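Local atomic coordinates of fructokinase (Xylella fastidiosa Temecula1, PDB entry 3LJS), a protein that probably phosphorylates fructose with ATP, as a fructokinase of the PfkB (ribokinase-like) family of carbohydrate kinases. Residues B[266-271]-B[294-299]; B[224-229]-B[283-288]. One frame throughout, in Å; residues are numbered along the deposited sequence.

Interaction 1 packs two helices against each other, 266-271 on 294-299; interaction 2 sets the start of strand 226-230 beside the end of helix 281-286, which lies in the chain between the two helices of interaction 1. Their centres are about 13 Å apart, and they meet where L228 touches both M268 and L296 and where F285 packs on T295. All eight touching residues of interaction 1 are buried, with 333 Å² buried between its segments. Interaction 2 buries 209 Å², and two of its five touching residues, Q225 and I283, are partly exposed. Neither has a direct hydrogen bond between its segments; the chemistry is mostly apolar, but interaction 2 adds a water that bridges Q225 and, weakly, H287.

Interaction 1. Residues B[266-271]-B[294-299]; sequences GGMLYT and STLRFA
F298 and T271 meet closely where helices 262-275 and 289-305 pack. The F298 ring is carried toward the other helix by a CG anti to its backbone N (chi1 -179°), and its CD2 lies 3.1 Å from T271 OG1, an oblique approach. The edge of the same ring reaches the backbone, with G267 O 3.6 Å from F298 CD2 near the ring plane. Beyond it the Y270 ring is nearly parallel, planes at 22°, but offset by so much that little of one ring lies over the other (centroids 5.8 Å apart). T271 and T295 run antiparallel alongside one another, CG2 to CG2 at 3.8 Å. On the side facing the sheet A299 CB rests on CB of selenomethionine M268, whose selenium lies alongside L296 CD2.

What positions T271 is its own helix: OG1 donates to G267 O at 3.0 Å, and T271 N reaches this oxygen from the opposite face of the carbonyl plane. Farther out, L319 and V322 of helix 319-328 pack on F298.

The short axes pass 8.0 Å apart at 137°, and G267 CA comes within 4.3 Å of A299 CA. G267 has no side chain and A299 only a methyl group, consistent with this close approach. Through L228, which touches M268 and L296, the pair covers strand 226-230 in the α/β fold of the PfkB family; the side chains of M268 and K195, an ATP-binding residue without ligand here, are about 6 Å apart.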
loop_
_atom_site.group_PDB
_atom_site.type_symbol
_atom_site.label_atom_id
_atom_site.label_comp_id
_atom_site.label_asym_id
_atom_site.label_seq_id
_atom_site.Cartn_x
_atom_site.Cartn_y
_atom_site.Cartn_z
ATOM N N GLY B 266 10.220 16.353 20.069
ATOM C CA GLY B 266 11.568 16.552 19.575
ATOM C C GLY B 266 12.187 17.752 20.271
ATOM O O GLY B 266 13.343 17.712 20.690
ATOM N N GLY B 267 11.410 18.822 20.403
ATOM C CA GLY B 267 11.916 20.008 21.066
ATOM C C GLY B 267 12.301 19.713 22.507
ATOM O O GLY B 267 13.349 20.146 22.982
HETATM N N MSE B 268 11.454 18.962 23.202
HETATM C CA MSE B 268 11.708 18.604 24.592
HETATM C C MSE B 268 12.956 17.734 24.761
HETATM O O MSE B 268 13.829 18.044 25.574
HETATM C CB MSE B 268 10.492 17.872 25.173
HETATM C CG MSE B 268 10.694 17.351 26.589
HETATM SE SE MSE B 268 9.111 16.432 27.260
HETATM C CE MSE B 268 9.239 14.817 26.197
ATOM N N LEU B 269 13.036 16.640 24.007
ATOM C CA LEU B 269 14.186 15.749 24.114
ATOM C C LEU B 269 15.472 16.464 23.697
ATOM O O LEU B 269 16.527 16.250 24.292
ATOM C CB LEU B 269 13.965 14.489 23.272
ATOM C CG LEU B 269 12.710 13.676 23.648
ATOM C CD1 LEU B 269 12.655 12.395 22.811
ATOM C CD2 LEU B 269 12.743 13.324 25.134
ATOM N N TYR B 270 15.378 17.317 22.680
ATOM C CA TYR B 270 16.539 18.077 22.228
ATOM C C TYR B 270 17.104 18.886 23.399
ATOM O O TYR B 270 18.314 18.889 23.637
ATOM C CB TYR B 270 16.158 19.046 21.101
ATOM C CG TYR B 270 17.197 20.128 20.870
ATOM C CD1 TYR B 270 18.357 19.875 20.129
ATOM C CD2 TYR B 270 17.053 21.385 21.452
ATOM C CE1 TYR B 270 19.351 20.856 19.985
ATOM C CE2 TYR B 270 18.034 22.365 21.318
ATOM C CZ TYR B 270 19.179 22.098 20.587
ATOM O OH TYR B 270 20.151 23.074 20.489
ATOM N N THR B 271 16.223 19.573 24.122
ATOM C CA THR B 271 16.654 20.393 25.249
ATOM C C THR B 271 17.244 19.552 26.371
ATOM O O THR B 271 18.251 19.939 26.973
ATOM C CB THR B 271 15.497 21.254 25.797
ATOM O OG1 THR B 271 14.942 22.039 24.731
ATOM C CG2 THR B 271 16.008 22.202 26.862
ATOM N N SER B 294 10.589 26.311 31.922
ATOM C CA SER B 294 11.483 26.881 30.921
ATOM C C SER B 294 11.687 25.934 29.744
ATOM O O SER B 294 11.601 26.337 28.585
ATOM C CB SER B 294 12.841 27.210 31.543
ATOM O OG SER B 294 13.770 27.572 30.536
ATOM N N THR B 295 11.956 24.670 30.044
ATOM C CA THR B 295 12.182 23.677 29.005
ATOM C C THR B 295 10.938 23.347 28.192
ATOM O O THR B 295 11.009 23.205 26.968
ATOM C CB THR B 295 12.744 22.380 29.605
ATOM O OG1 THR B 295 14.088 22.614 30.038
ATOM C CG2 THR B 295 12.719 21.246 28.579
ATOM N N LEU B 296 9.796 23.220 28.855
ATOM C CA LEU B 296 8.581 22.905 28.123
ATOM C C LEU B 296 8.116 24.092 27.282
ATOM O O LEU B 296 7.409 23.910 26.291
ATOM C CB LEU B 296 7.489 22.425 29.082
ATOM C CG LEU B 296 7.920 21.150 29.824
ATOM C CD1 LEU B 296 6.809 20.694 30.756
ATOM C CD2 LEU B 296 8.267 20.043 28.815
ATOM N N ARG B 297 8.503 25.309 27.665
ATOM C CA ARG B 297 8.129 26.474 26.863
ATOM C C ARG B 297 8.834 26.341 25.509
ATOM O O ARG B 297 8.263 26.649 24.461
ATOM C CB ARG B 297 8.569 27.783 27.524
ATOM C CG ARG B 297 8.456 28.984 26.579
ATOM C CD ARG B 297 8.962 30.286 27.197
ATOM N NE ARG B 297 8.127 30.714 28.316
ATOM C CZ ARG B 297 8.492 30.654 29.592
ATOM N NH1 ARG B 297 9.690 30.189 29.930
ATOM N NH2 ARG B 297 7.651 31.054 30.536
ATOM N N PHE B 298 10.086 25.894 25.547
ATOM C CA PHE B 298 10.869 25.696 24.329
ATOM C C PHE B 298 10.171 24.649 23.461
ATOM O O PHE B 298 9.979 24.844 22.259
ATOM C CB PHE B 298 12.275 25.196 24.681
ATOM C CG PHE B 298 13.158 24.975 23.490
ATOM C CD1 PHE B 298 13.976 25.999 23.015
ATOM C CD2 PHE B 298 13.163 23.747 22.825
ATOM C CE1 PHE B 298 14.788 25.805 21.893
ATOM C CE2 PHE B 298 13.970 23.540 21.703
ATOM C CZ PHE B 298 14.785 24.568 21.232
ATOM N N ALA B 299 9.812 23.527 24.077
ATOM C CA ALA B 299 9.140 22.442 23.360
ATOM C C ALA B 299 7.856 22.937 22.690
ATOM O O ALA B 299 7.564 22.579 21.542
ATOM C CB ALA B 299 8.828 21.302 24.325
#

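Interaction 2. Residues B[224-229]-B[283-288]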
loop_
_atom_site.group_PDB
_atom_site.type_symbol
_atom_site.label_atom_id
_atom_site.label_comp_id
_atom_site.label_asym_id
_atom_site.label_seq_id
_atom_site.Cartn_x
_atom_site.Cartn_y
_atom_site.Cartn_z
ATOM N N ALA B 224 8.478 6.064 35.787
ATOM C CA ALA B 224 8.060 7.432 35.480
ATOM C C ALA B 224 8.388 8.518 36.506
ATOM O O ALA B 224 8.066 8.398 37.684
ATOM C CB ALA B 224 6.561 7.455 35.177
ATOM N N GLN B 225 9.007 9.595 36.034
ATOM C CA GLN B 225 9.360 10.720 36.898
ATOM C C GLN B 225 8.695 11.995 36.383
ATOM O O GLN B 225 8.524 12.962 37.123
ATOM C CB GLN B 225 10.882 10.908 36.934
ATOM C CG GLN B 225 11.654 9.788 37.633
ATOM C CD GLN B 225 11.371 9.709 39.130
ATOM O OE1 GLN B 225 10.983 10.698 39.759
ATOM N NE2 GLN B 225 11.586 8.534 39.710
ATOM N N LEU B 226 8.318 11.992 35.107
ATOM C CA LEU B 226 7.676 13.156 34.500
ATOM C C LEU B 226 6.563 12.728 33.554
ATOM O O LEU B 226 6.770 11.866 32.701
ATOM C CB LEU B 226 8.699 13.978 33.714
ATOM C CG LEU B 226 8.135 15.149 32.899
ATOM C CD1 LEU B 226 7.622 16.245 33.831
ATOM C CD2 LEU B 226 9.229 15.702 31.991
ATOM N N LEU B 227 5.391 13.340 33.703
ATOM C CA LEU B 227 4.242 13.029 32.854
ATOM C C LEU B 227 3.679 14.280 32.191
ATOM O O LEU B 227 3.443 15.289 32.852
ATOM C CB LEU B 227 3.125 12.368 33.676
ATOM C CG LEU B 227 1.731 12.320 33.022
ATOM C CD1 LEU B 227 1.724 11.330 31.847
ATOM C CD2 LEU B 227 0.693 11.906 34.067
ATOM N N LEU B 228 3.470 14.206 30.881
ATOM C CA LEU B 228 2.891 15.312 30.137
ATOM C C LEU B 228 1.537 14.846 29.623
ATOM O O LEU B 228 1.425 13.758 29.061
ATOM C CB LEU B 228 3.769 15.686 28.944
ATOM C CG LEU B 228 5.237 15.998 29.245
ATOM C CD1 LEU B 228 5.907 16.447 27.964
ATOM C CD2 LEU B 228 5.345 17.081 30.304
ATOM N N VAL B 229 0.504 15.655 29.832
ATOM C CA VAL B 229 -0.827 15.314 29.340
ATOM C C VAL B 229 -1.256 16.432 28.402
ATOM O O VAL B 229 -1.348 17.591 28.815
ATOM C CB VAL B 229 -1.858 15.204 30.479
ATOM C CG1 VAL B 229 -3.231 14.867 29.899
ATOM C CG2 VAL B 229 -1.426 14.141 31.477
ATOM N N ILE B 283 16.283 13.679 37.381
ATOM C CA ILE B 283 15.723 13.742 38.727
ATOM C C ILE B 283 15.748 15.166 39.282
ATOM O O ILE B 283 14.740 15.655 39.800
ATOM C CB ILE B 283 16.481 12.793 39.685
ATOM C CG1 ILE B 283 16.429 11.364 39.141
ATOM C CG2 ILE B 283 15.851 12.830 41.066
ATOM C CD1 ILE B 283 15.013 10.833 38.935
ATOM N N ASP B 284 16.891 15.832 39.167
ATOM C CA ASP B 284 17.015 17.200 39.648
ATOM C C ASP B 284 16.067 18.094 38.865
ATOM O O ASP B 284 15.420 18.976 39.422
ATOM C CB ASP B 284 18.450 17.694 39.480
ATOM C CG ASP B 284 19.446 16.816 40.208
ATOM O OD1 ASP B 284 19.262 16.604 41.426
ATOM O OD2 ASP B 284 20.404 16.334 39.563
ATOM N N PHE B 285 15.997 17.861 37.561
ATOM C CA PHE B 285 15.119 18.627 36.694
ATOM C C PHE B 285 13.672 18.500 37.180
ATOM O O PHE B 285 12.954 19.491 37.292
ATOM C CB PHE B 285 15.238 18.095 35.264
ATOM C CG PHE B 285 14.255 18.693 34.305
ATOM C CD1 PHE B 285 14.493 19.936 33.724
ATOM C CD2 PHE B 285 13.098 17.999 33.959
ATOM C CE1 PHE B 285 13.593 20.480 32.805
ATOM C CE2 PHE B 285 12.189 18.531 33.042
ATOM C CZ PHE B 285 12.438 19.775 32.463
ATOM N N CYS B 286 13.250 17.272 37.466
ATOM C CA CYS B 286 11.889 17.033 37.917
ATOM C C CYS B 286 11.578 17.644 39.273
ATOM O O CYS B 286 10.410 17.770 39.645
ATOM C CB CYS B 286 11.605 15.534 37.938
ATOM S SG CYS B 286 11.533 14.838 36.280
ATOM N N HIS B 287 12.619 18.028 40.008
ATOM C CA HIS B 287 12.433 18.645 41.317
ATOM C C HIS B 287 12.471 20.168 41.203
ATOM O O HIS B 287 12.343 20.867 42.205
ATOM C CB HIS B 287 13.528 18.190 42.290
ATOM C CG HIS B 287 13.448 16.739 42.656
ATOM N ND1 HIS B 287 14.476 16.078 43.294
ATOM C CD2 HIS B 287 12.465 15.827 42.481
ATOM C CE1 HIS B 287 14.127 14.819 43.493
ATOM N NE2 HIS B 287 12.912 14.640 43.011
ATOM N N ASP B 288 12.621 20.677 39.983
ATOM C CA ASP B 288 12.709 22.123 39.783
ATOM C C ASP B 288 11.718 22.689 38.760
ATOM O O ASP B 288 12.039 22.844 37.585
ATOM C CB ASP B 288 14.145 22.469 39.386
ATOM C CG ASP B 288 14.362 23.948 39.211
ATOM O OD1 ASP B 288 13.548 24.743 39.735
ATOM O OD2 ASP B 288 15.361 24.313 38.557
HETATM O O HOH W 1 12.150 11.492 42.123
#
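Q225, in the loop just before strand 226-230, and L226, its first residue, face the last turn of helix 281-286, with L226 CA and C286 CA, the nearest pair, 6.7 Å apart. C286 points its side chain toward the strand, and SG sits 3.6 Å from Q225 O and 3.9 Å from L226 CB, so the sulfur rests against both the loop carbonyl and the L226 side chain. L226 adds a second apolar touch: its CD2 meets the edge of the F285 ring, near the ring plane, 4.2 Å from CE2.

On the partly exposed side the side chain of Q225 bends at chi2 (-66°), which presents its amide to I283. The I283 CD1 methyl sits over one face of that amide, 3.8 Å from Q225 CD, and also touches CG. One water donates to Q225 OE1 at 2.8 Å and makes a long, weak bond with H287 NE2 at 3.4 Å. The H287 ring is itself covered on one face by I283 O, 3.3 Å above its centre.

Around this, the strand pairs through its backbone with D192 and V194 on one side and Y239 on the other. Helix 281-286 follows helix 262-275 and precedes helix 289-305 in the chain. F285 stands edge-to-face with F272 of the first, and with F276 just past it, and touches I292 and T295 of the second. D288 takes the N-cap position of helix 289-305, its OD1 making a weak bond to E290 N, while C286 and F285 meet the sheet at the N-terminal end of the strand.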